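Local coordinates for staphylococcal superantigen-like 1 (Staphylococcus aureus, PDB 4O1N), which probably promotes virulence as a secreted protease that cleaves host collagens and cytokines, at residues H52-T57 with S63-L68; I87-E90 with R94-T97; E37-T42 with Y136-D141. All blocks are in the same frame, centred on the assembly; numbering follows the deposited sequence.

Interaction 1: H52-T57 with S63-L68; sequences HYLEVT and SRITLL
L54 and I65 sit side by side on one face of a beta hairpin, the antiparallel pairing of strands 51-58 and 61-66 in the OB-fold part of the chain; the N-to-C directions of the short strand axes differ by 154°, and the axes approach to 4.6 Å. L54 with I65 and V56 with S63 are hydrogen-bonded pairs, while Y53 with T66 and E55 with R64 are non-hydrogen-bonded ones. At the L54-I65 pair both backbone bonds are nearly straight, L54 N to I65 O being 2.9 Å and I65 N to L54 O 2.8 Å. The tightly packed side is the one carrying L54, V56, S63 and I65. There the two side chains point the same way, L54 CD2 lying 4.1 Å from I65 CD1, and together they meet I83 and V85 of strand 83-87 and V104 of strand 98-106, inside the barrel. L67, just past the last bridge, adds its CD1 methyl beside L54 CB.

The other side is looser: E55, R64 and T66 are partly exposed, though Y53 is buried there, and E55 reaches out with an extended chain. Its main contact across the pair is a cation-pi stack: the R64 guanidinium lies flat over a face of the Y53 ring, planes 21° apart and CZ 3.9 Å from the ring centroid. Bends at chi2 and chi3 swing R64 across to Y53, so that CD and NE pass over CD1 and NH1 over CE1 of the ring. T66 OG1 meets the same ring differently, at its edge and in its plane, 3.5 Å from Y53 CE1. Near the turn of the hairpin a water joins the strands, donating to V56 O at 3.0 Å and accepting from S63 OG at 2.8 Å.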
loop_
_atom_site.group_PDB
_atom_site.type_symbol
_atom_site.label_atom_id
_atom_site.label_comp_id
_atom_site.label_asym_id
_atom_site.label_seq_id
_atom_site.Cartn_x
_atom_site.Cartn_y
_atom_site.Cartn_z
ATOM N N HIS A 52 11.707 11.533 -10.641
ATOM C CA HIS A 52 10.978 12.267 -9.643
ATOM C C HIS A 52 10.993 11.588 -8.297
ATOM O O HIS A 52 10.695 10.404 -8.193
ATOM C CB HIS A 52 9.560 12.403 -10.107
ATOM C CG HIS A 52 9.445 13.219 -11.334
ATOM N ND1 HIS A 52 9.579 12.679 -12.592
ATOM C CD2 HIS A 52 9.276 14.551 -11.500
ATOM C CE1 HIS A 52 9.472 13.646 -13.489
ATOM N NE2 HIS A 52 9.293 14.793 -12.851
ATOM N N TYR A 53 11.299 12.373 -7.264
ATOM C CA TYR A 53 11.542 11.869 -5.932
ATOM C C TYR A 53 10.875 12.739 -4.864
ATOM O O TYR A 53 10.698 13.953 -5.030
ATOM C CB TYR A 53 13.054 11.852 -5.689
ATOM C CG TYR A 53 13.838 10.942 -6.614
ATOM C CD1 TYR A 53 13.677 9.555 -6.547
ATOM C CD2 TYR A 53 14.747 11.463 -7.547
ATOM C CE1 TYR A 53 14.399 8.706 -7.365
ATOM C CE2 TYR A 53 15.476 10.620 -8.377
ATOM C CZ TYR A 53 15.298 9.255 -8.283
ATOM O OH TYR A 53 16.009 8.445 -9.100
ATOM N N LEU A 54 10.545 12.105 -3.754
ATOM C CA LEU A 54 10.143 12.800 -2.547
ATOM C C LEU A 54 11.044 12.388 -1.410
ATOM O O LEU A 54 11.124 11.210 -1.092
ATOM C CB LEU A 54 8.712 12.440 -2.175
ATOM C CG LEU A 54 8.313 13.143 -0.894
ATOM C CD1 LEU A 54 7.553 14.403 -1.216
ATOM C CD2 LEU A 54 7.451 12.240 -0.055
ATOM N N GLU A 55 11.711 13.362 -0.797
ATOM C CA GLU A 55 12.552 13.124 0.377
ATOM C C GLU A 55 11.777 13.414 1.655
ATOM O O GLU A 55 11.080 14.411 1.732
ATOM C CB GLU A 55 13.835 13.979 0.335
ATOM C CG GLU A 55 14.765 13.665 1.488
ATOM C CD GLU A 55 16.177 14.214 1.361
ATOM O OE1 GLU A 55 16.826 14.360 2.423
ATOM O OE2 GLU A 55 16.660 14.483 0.257
ATOM N N VAL A 56 11.922 12.548 2.651
ATOM C CA VAL A 56 11.159 12.641 3.876
ATOM C C VAL A 56 11.962 12.151 5.034
ATOM O O VAL A 56 12.503 11.054 4.966
ATOM C CB VAL A 56 9.953 11.691 3.880
ATOM C CG1 VAL A 56 9.381 11.565 5.280
ATOM C CG2 VAL A 56 8.859 12.183 2.973
ATOM N N THR A 57 11.888 12.892 6.141
ATOM C CA THR A 57 12.575 12.567 7.352
ATOM C C THR A 57 11.614 12.585 8.512
ATOM O O THR A 57 10.885 13.555 8.749
ATOM C CB THR A 57 13.727 13.550 7.584
ATOM O OG1 THR A 57 14.707 13.346 6.558
ATOM C CG2 THR A 57 14.387 13.329 8.957
ATOM N N SER A 63 14.370 8.914 4.351
ATOM C CA SER A 63 13.776 8.175 3.241
ATOM C C SER A 63 13.704 8.952 1.943
ATOM O O SER A 63 13.367 10.132 1.920
ATOM C CB SER A 63 12.334 7.715 3.598
ATOM O OG SER A 63 12.338 6.739 4.600
ATOM N N ARG A 64 13.943 8.250 0.857
ATOM C CA ARG A 64 13.730 8.799 -0.472
ATOM C C ARG A 64 12.765 7.911 -1.294
ATOM O O ARG A 64 13.035 6.737 -1.582
ATOM C CB ARG A 64 15.074 8.984 -1.161
ATOM C CG ARG A 64 15.022 9.710 -2.495
ATOM C CD ARG A 64 15.205 8.725 -3.623
ATOM N NE ARG A 64 16.422 8.947 -4.359
ATOM C CZ ARG A 64 17.006 8.069 -5.171
ATOM N NH1 ARG A 64 16.514 6.858 -5.378
ATOM N NH2 ARG A 64 18.113 8.426 -5.776
ATOM N N ILE A 65 11.624 8.501 -1.661
ATOM C CA ILE A 65 10.522 7.766 -2.275
ATOM C C ILE A 65 10.439 8.105 -3.738
ATOM O O ILE A 65 10.224 9.240 -4.066
ATOM C CB ILE A 65 9.191 8.134 -1.609
ATOM C CG1 ILE A 65 9.257 7.775 -0.127
ATOM C CG2 ILE A 65 8.022 7.407 -2.265
ATOM C CD1 ILE A 65 8.051 8.218 0.658
ATOM N N THR A 66 10.619 7.116 -4.605
ATOM C CA THR A 66 10.488 7.324 -6.028
ATOM C C THR A 66 9.017 7.437 -6.431
ATOM O O THR A 66 8.182 6.643 -5.996
ATOM C CB THR A 66 11.136 6.181 -6.831
ATOM O OG1 THR A 66 12.473 5.936 -6.377
ATOM C CG2 THR A 66 11.229 6.510 -8.316
ATOM N N LEU A 67 8.729 8.450 -7.270
ATOM C CA LEU A 67 7.400 8.709 -7.836
ATOM C C LEU A 67 7.390 8.400 -9.324
ATOM O O LEU A 67 8.078 9.047 -10.102
ATOM C CB LEU A 67 6.991 10.157 -7.635
ATOM C CG LEU A 67 7.153 10.659 -6.216
ATOM C CD1 LEU A 67 6.996 12.159 -6.162
ATOM C CD2 LEU A 67 6.148 10.010 -5.283
ATOM N N LEU A 68 6.562 7.432 -9.696
ATOM C CA LEU A 68 6.632 6.748 -10.976
ATOM C C LEU A 68 5.380 6.951 -11.788
ATOM O O LEU A 68 5.444 7.117 -12.983
ATOM C CB LEU A 68 6.754 5.239 -10.723
ATOM C CG LEU A 68 8.069 4.500 -10.937
ATOM C CD1 LEU A 68 9.245 5.466 -10.957
ATOM C CD2 LEU A 68 8.227 3.429 -9.860
HETATM O O HOH W 1 11.831 8.646 6.629
#

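Interaction 2: I87-E90 with R94-T97; sequences ILRE and RQAT
R89 and T97, whose CA atoms are 8.9 Å apart, mark the closest approach of two irregular backbone pieces that form no backbone pairing with each other, so one long side chain has to cross the gap. That side chain is R89, which leaves its backbone toward 94-97 with CG beside its own N (chi1 -37°) and bends at chi3 before presenting its guanidinium. The group comes in edge-on: the carbonyl oxygens of Q95 and A96 lie near its plane, both close to NH2. NH2 donates to Q95 O along a nearly straight line, although the modelled 2.4 Å is very short and the exact length is doubtful. NH1 makes a weaker, strongly bent bond to the same oxygen at 3.2 Å, so the oxygen is shared unevenly, mostly by NH2.

Both pieces belong to the loop linking strands 83-87 and 98-106, antiparallel neighbours in the OB-fold sheet, and the arginine ties the outgoing limb of this loop to the returning one. The Q95 side chain runs past R89 in the opposite direction, its amide turned 29° from the guanidinium. Its OE1 stays 4.0 Å from R89 NH1, while its NE2 is hydrogen-bonded to S93 within the loop. R94 and A96 are exposed and direct their CB atoms away from R89. On the other limb, R89 O accepts a hydrogen bond from K33 NZ.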
loop_
_atom_site.group_PDB
_atom_site.type_symbol
_atom_site.label_atom_id
_atom_site.label_comp_id
_atom_site.label_asym_id
_atom_site.label_seq_id
_atom_site.Cartn_x
_atom_site.Cartn_y
_atom_site.Cartn_z
ATOM N N ILE A 87 6.147 3.397 3.668
ATOM C CA ILE A 87 7.506 3.254 3.163
ATOM C C ILE A 87 8.013 1.836 3.374
ATOM O O ILE A 87 7.948 1.297 4.472
ATOM C CB ILE A 87 8.461 4.215 3.911
ATOM C CG1 ILE A 87 8.286 5.643 3.410
ATOM C CG2 ILE A 87 9.928 3.850 3.702
ATOM C CD1 ILE A 87 8.882 6.672 4.346
ATOM N N LEU A 88 8.538 1.261 2.314
ATOM C CA LEU A 88 9.035 -0.093 2.338
ATOM C C LEU A 88 10.348 -0.080 1.574
ATOM O O LEU A 88 10.425 0.528 0.506
ATOM C CB LEU A 88 7.985 -1.014 1.704
ATOM C CG LEU A 88 8.434 -2.449 1.441
ATOM C CD1 LEU A 88 7.223 -3.380 1.393
ATOM C CD2 LEU A 88 9.231 -2.593 0.159
ATOM N N ARG A 89 11.385 -0.710 2.107
ATOM C CA ARG A 89 12.713 -0.613 1.486
ATOM C C ARG A 89 12.865 -1.650 0.370
ATOM O O ARG A 89 12.894 -2.877 0.612
ATOM C CB ARG A 89 13.842 -0.868 2.473
ATOM C CG ARG A 89 13.715 -0.364 3.904
ATOM C CD ARG A 89 14.806 -1.007 4.722
ATOM N NE ARG A 89 15.721 0.009 5.111
ATOM C CZ ARG A 89 17.016 0.124 4.833
ATOM N NH1 ARG A 89 17.754 -0.779 4.213
ATOM N NH2 ARG A 89 17.588 1.209 5.290
ATOM N N GLU A 90 13.007 -1.184 -0.854
ATOM C CA GLU A 90 13.010 -2.135 -1.979
ATOM C C GLU A 90 14.050 -3.259 -1.906
ATOM O O GLU A 90 13.699 -4.441 -2.101
ATOM C CB GLU A 90 13.115 -1.413 -3.317
ATOM C CG GLU A 90 11.778 -0.837 -3.766
ATOM C CD GLU A 90 10.690 -1.891 -3.941
ATOM O OE1 GLU A 90 10.911 -2.883 -4.642
ATOM O OE2 GLU A 90 9.591 -1.736 -3.392
ATOM N N ARG A 94 21.656 -2.745 3.467
ATOM C CA ARG A 94 21.421 -2.375 4.894
ATOM C C ARG A 94 21.869 -0.937 5.209
ATOM O O ARG A 94 22.039 -0.551 6.379
ATOM C CB ARG A 94 22.173 -3.357 5.830
ATOM C CG ARG A 94 22.027 -4.835 5.463
ATOM C CD ARG A 94 22.420 -5.746 6.617
ATOM N NE ARG A 94 23.799 -5.554 7.002
ATOM C CZ ARG A 94 24.239 -5.093 8.175
ATOM N NH1 ARG A 94 23.409 -4.789 9.163
ATOM N NH2 ARG A 94 25.551 -4.946 8.371
ATOM N N GLN A 95 22.085 -0.144 4.168
ATOM C CA GLN A 95 22.282 1.278 4.361
ATOM C C GLN A 95 21.107 1.893 5.081
ATOM O O GLN A 95 20.011 1.368 5.021
ATOM C CB GLN A 95 22.549 2.012 3.053
ATOM C CG GLN A 95 21.322 2.417 2.249
ATOM C CD GLN A 95 20.551 1.265 1.583
ATOM O OE1 GLN A 95 19.374 1.407 1.274
ATOM N NE2 GLN A 95 21.191 0.151 1.381
ATOM N N ALA A 96 21.369 3.003 5.763
ATOM C CA ALA A 96 20.441 3.564 6.713
ATOM C C ALA A 96 19.297 4.310 6.051
ATOM O O ALA A 96 18.212 4.314 6.550
ATOM C CB ALA A 96 21.188 4.470 7.691
ATOM N N THR A 97 19.547 4.952 4.939
ATOM C CA THR A 97 18.488 5.614 4.231
ATOM C C THR A 97 17.514 4.627 3.518
ATOM O O THR A 97 17.943 3.674 2.858
ATOM C CB THR A 97 19.105 6.627 3.224
ATOM O OG1 THR A 97 19.714 7.721 3.937
ATOM C CG2 THR A 97 18.049 7.190 2.261
#

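Interaction 3: E37-T42 with Y136-D141; sequences ERKNVT and YISKED
K39 and K139 meet at an angle, their aliphatic chains crossing obliquely, with K39 reaching over as a nearly straight rod and K139 curled at its outer end. Beyond CG, K39 is fully extended, which carries its ammonium end across from a corner between strands 36-38 and 41-48 to the 136-141 loop. There NZ stops 3.9 Å from K139 CG, and CE lies 4.1 Å from K139 CD, so the touching parts are the end of one lysine and the middle of the other.

S138 approaches the same ammonium with its hydroxyl. OG sits between its own backbone N and carbonyl carbon (chi1 66°) and faces K39 NZ at 3.1 Å, but the angle is too poor for a hydrogen bond.

K139 curls through chi3 (50°) and chi4 (56°), which turns its NZ away from K39: the two ammonium nitrogens are 6.1 Å apart. The bend also brings K139 NZ to the start of strand 141-143, where it donates to D141 O at 2.7 Å. The same nitrogen makes a salt bridge to D84 and a hydrogen bond to T105, so this largely buried charge is held by three partners, from strand 141-143, strand 83-87 and strand 98-106. The K39 side chain also touches D84, whose negative charge would be expected to ease the closeness of the two lysines.

The contact between the two segments is small, 96 Å² in all, and K39 itself is exposed. It bridges the OB-fold and beta-grasp regions, and with the K139-D84 salt bridge beside it belongs to the domain junction of the two-domain architecture of staphylococcal and streptococcal toxins.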
loop_
_atom_site.group_PDB
_atom_site.type_symbol
_atom_site.label_atom_id
_atom_site.label_comp_id
_atom_site.label_asym_id
_atom_site.label_seq_id
_atom_site.Cartn_x
_atom_site.Cartn_y
_atom_site.Cartn_z
ATOM N N GLU A 37 5.572 3.846 8.576
ATOM C CA GLU A 37 4.267 4.404 8.309
ATOM C C GLU A 37 4.056 5.630 9.229
ATOM O O GLU A 37 4.006 5.471 10.444
ATOM C CB GLU A 37 3.215 3.338 8.564
ATOM C CG GLU A 37 1.790 3.809 8.347
ATOM C CD GLU A 37 0.765 2.716 8.604
ATOM O OE1 GLU A 37 -0.434 2.945 8.464
ATOM O OE2 GLU A 37 1.158 1.620 8.957
ATOM N N ARG A 38 3.948 6.825 8.644
ATOM C CA ARG A 38 3.768 8.045 9.395
ATOM C C ARG A 38 2.753 8.890 8.709
ATOM O O ARG A 38 2.764 8.953 7.487
ATOM C CB ARG A 38 5.085 8.823 9.450
ATOM C CG ARG A 38 6.132 8.207 10.380
ATOM C CD ARG A 38 5.681 8.120 11.848
ATOM N NE ARG A 38 6.762 7.640 12.723
ATOM C CZ ARG A 38 7.156 8.245 13.852
ATOM N NH1 ARG A 38 6.534 9.332 14.332
ATOM N NH2 ARG A 38 8.174 7.746 14.542
ATOM N N LYS A 39 1.952 9.606 9.498
ATOM C CA LYS A 39 0.914 10.528 8.990
ATOM C C LYS A 39 1.178 11.989 9.323
ATOM O O LYS A 39 1.840 12.278 10.333
ATOM C CB LYS A 39 -0.433 10.136 9.548
ATOM C CG LYS A 39 -0.681 8.651 9.362
ATOM C CD LYS A 39 -2.139 8.237 9.519
ATOM C CE LYS A 39 -2.276 6.729 9.331
ATOM N NZ LYS A 39 -3.677 6.258 9.551
ATOM N N ASN A 40 0.655 12.890 8.481
ATOM C CA ASN A 40 0.866 14.342 8.630
ATOM C C ASN A 40 2.308 14.775 8.723
ATOM O O ASN A 40 2.659 15.580 9.564
ATOM C CB ASN A 40 0.122 14.870 9.821
ATOM C CG ASN A 40 -1.356 14.550 9.743
ATOM O OD1 ASN A 40 -2.155 15.354 9.257
ATOM N ND2 ASN A 40 -1.729 13.370 10.205
ATOM N N VAL A 41 3.115 14.238 7.823
ATOM C CA VAL A 41 4.488 14.602 7.683
ATOM C C VAL A 41 4.647 15.647 6.589
ATOM O O VAL A 41 3.702 15.983 5.897
ATOM C CB VAL A 41 5.340 13.366 7.350
ATOM C CG1 VAL A 41 5.047 12.308 8.337
ATOM C CG2 VAL A 41 5.091 12.793 5.949
ATOM N N THR A 42 5.866 16.140 6.464
ATOM C CA THR A 42 6.238 17.084 5.453
ATOM C C THR A 42 7.395 16.472 4.704
ATOM O O THR A 42 8.247 15.889 5.299
ATOM C CB THR A 42 6.546 18.457 6.083
ATOM O OG1 THR A 42 5.305 18.990 6.576
ATOM C CG2 THR A 42 7.131 19.477 5.035
ATOM N N TYR A 136 -10.700 -2.541 8.339
ATOM C CA TYR A 136 -10.919 -1.206 8.910
ATOM C C TYR A 136 -10.034 -0.170 8.230
ATOM O O TYR A 136 -8.895 -0.438 7.956
ATOM C CB TYR A 136 -10.697 -1.246 10.420
ATOM C CG TYR A 136 -11.654 -2.202 11.131
ATOM C CD1 TYR A 136 -12.712 -1.712 11.912
ATOM C CD2 TYR A 136 -11.517 -3.597 11.004
ATOM C CE1 TYR A 136 -13.580 -2.584 12.543
ATOM C CE2 TYR A 136 -12.403 -4.474 11.626
ATOM C CZ TYR A 136 -13.416 -3.963 12.386
ATOM O OH TYR A 136 -14.297 -4.783 13.019
ATOM N N ILE A 137 -10.585 1.008 7.943
ATOM C CA ILE A 137 -9.920 1.998 7.116
ATOM C C ILE A 137 -10.078 3.372 7.705
ATOM O O ILE A 137 -11.198 3.850 7.882
ATOM C CB ILE A 137 -10.564 2.077 5.734
ATOM C CG1 ILE A 137 -10.571 0.711 5.061
ATOM C CG2 ILE A 137 -9.841 3.088 4.860
ATOM C CD1 ILE A 137 -11.729 0.568 4.109
ATOM N N SER A 138 -8.956 4.015 7.998
ATOM C CA SER A 138 -8.982 5.295 8.680
ATOM C C SER A 138 -8.710 6.401 7.702
ATOM O O SER A 138 -8.959 7.534 8.032
ATOM C CB SER A 138 -7.947 5.324 9.821
ATOM O OG SER A 138 -6.618 5.250 9.318
ATOM N N LYS A 139 -8.201 6.074 6.506
ATOM C CA LYS A 139 -7.621 7.065 5.593
ATOM C C LYS A 139 -8.542 7.403 4.419
ATOM O O LYS A 139 -9.074 6.512 3.741
ATOM C CB LYS A 139 -6.249 6.601 5.073
ATOM C CG LYS A 139 -5.090 6.913 6.011
ATOM C CD LYS A 139 -3.739 6.370 5.546
ATOM C CE LYS A 139 -3.361 6.711 4.089
ATOM N NZ LYS A 139 -3.353 8.162 3.764
ATOM N N GLU A 140 -8.704 8.710 4.185
ATOM C CA GLU A 140 -9.513 9.223 3.104
ATOM C C GLU A 140 -8.899 8.862 1.782
ATOM O O GLU A 140 -9.605 8.438 0.882
ATOM C CB GLU A 140 -9.663 10.749 3.209
ATOM C CG GLU A 140 -10.523 11.220 4.381
ATOM C CD GLU A 140 -10.423 12.717 4.663
ATOM O OE1 GLU A 140 -10.168 13.528 3.715
ATOM O OE2 GLU A 140 -10.608 13.064 5.863
ATOM N N ASP A 141 -7.586 9.074 1.658
ATOM C CA ASP A 141 -6.825 8.812 0.421
ATOM C C ASP A 141 -5.811 7.701 0.728
ATOM O O ASP A 141 -4.891 7.900 1.521
ATOM C CB ASP A 141 -6.115 10.081 -0.018
ATOM C CG ASP A 141 -5.436 9.951 -1.382
ATOM O OD1 ASP A 141 -6.038 9.360 -2.302
ATOM O OD2 ASP A 141 -4.311 10.464 -1.542
#

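Interactions 1 and 2 are successive along the chain and both nested within the loop that interaction 3 closes. Their centres lie 12 Å apart and they touch: S63 OG is 3.5 Å from I87 CD1, and I65 CD1 is 3.8 Å from I87 CG1, so the inner face of the hairpin packs against the residue from which the 87-97 loop departs. Interaction 3 touches neither: its centre is about 17 Å from that of interaction 1 and 20 Å from that of interaction 2, its nearest atoms about 4 and 5 Å away. It shares a sheet with interaction 1, since strands 41-48 and 51-58 are neighbours, and is the one whose two segments lie in different domains. None of the three can be assigned to a catalytic site.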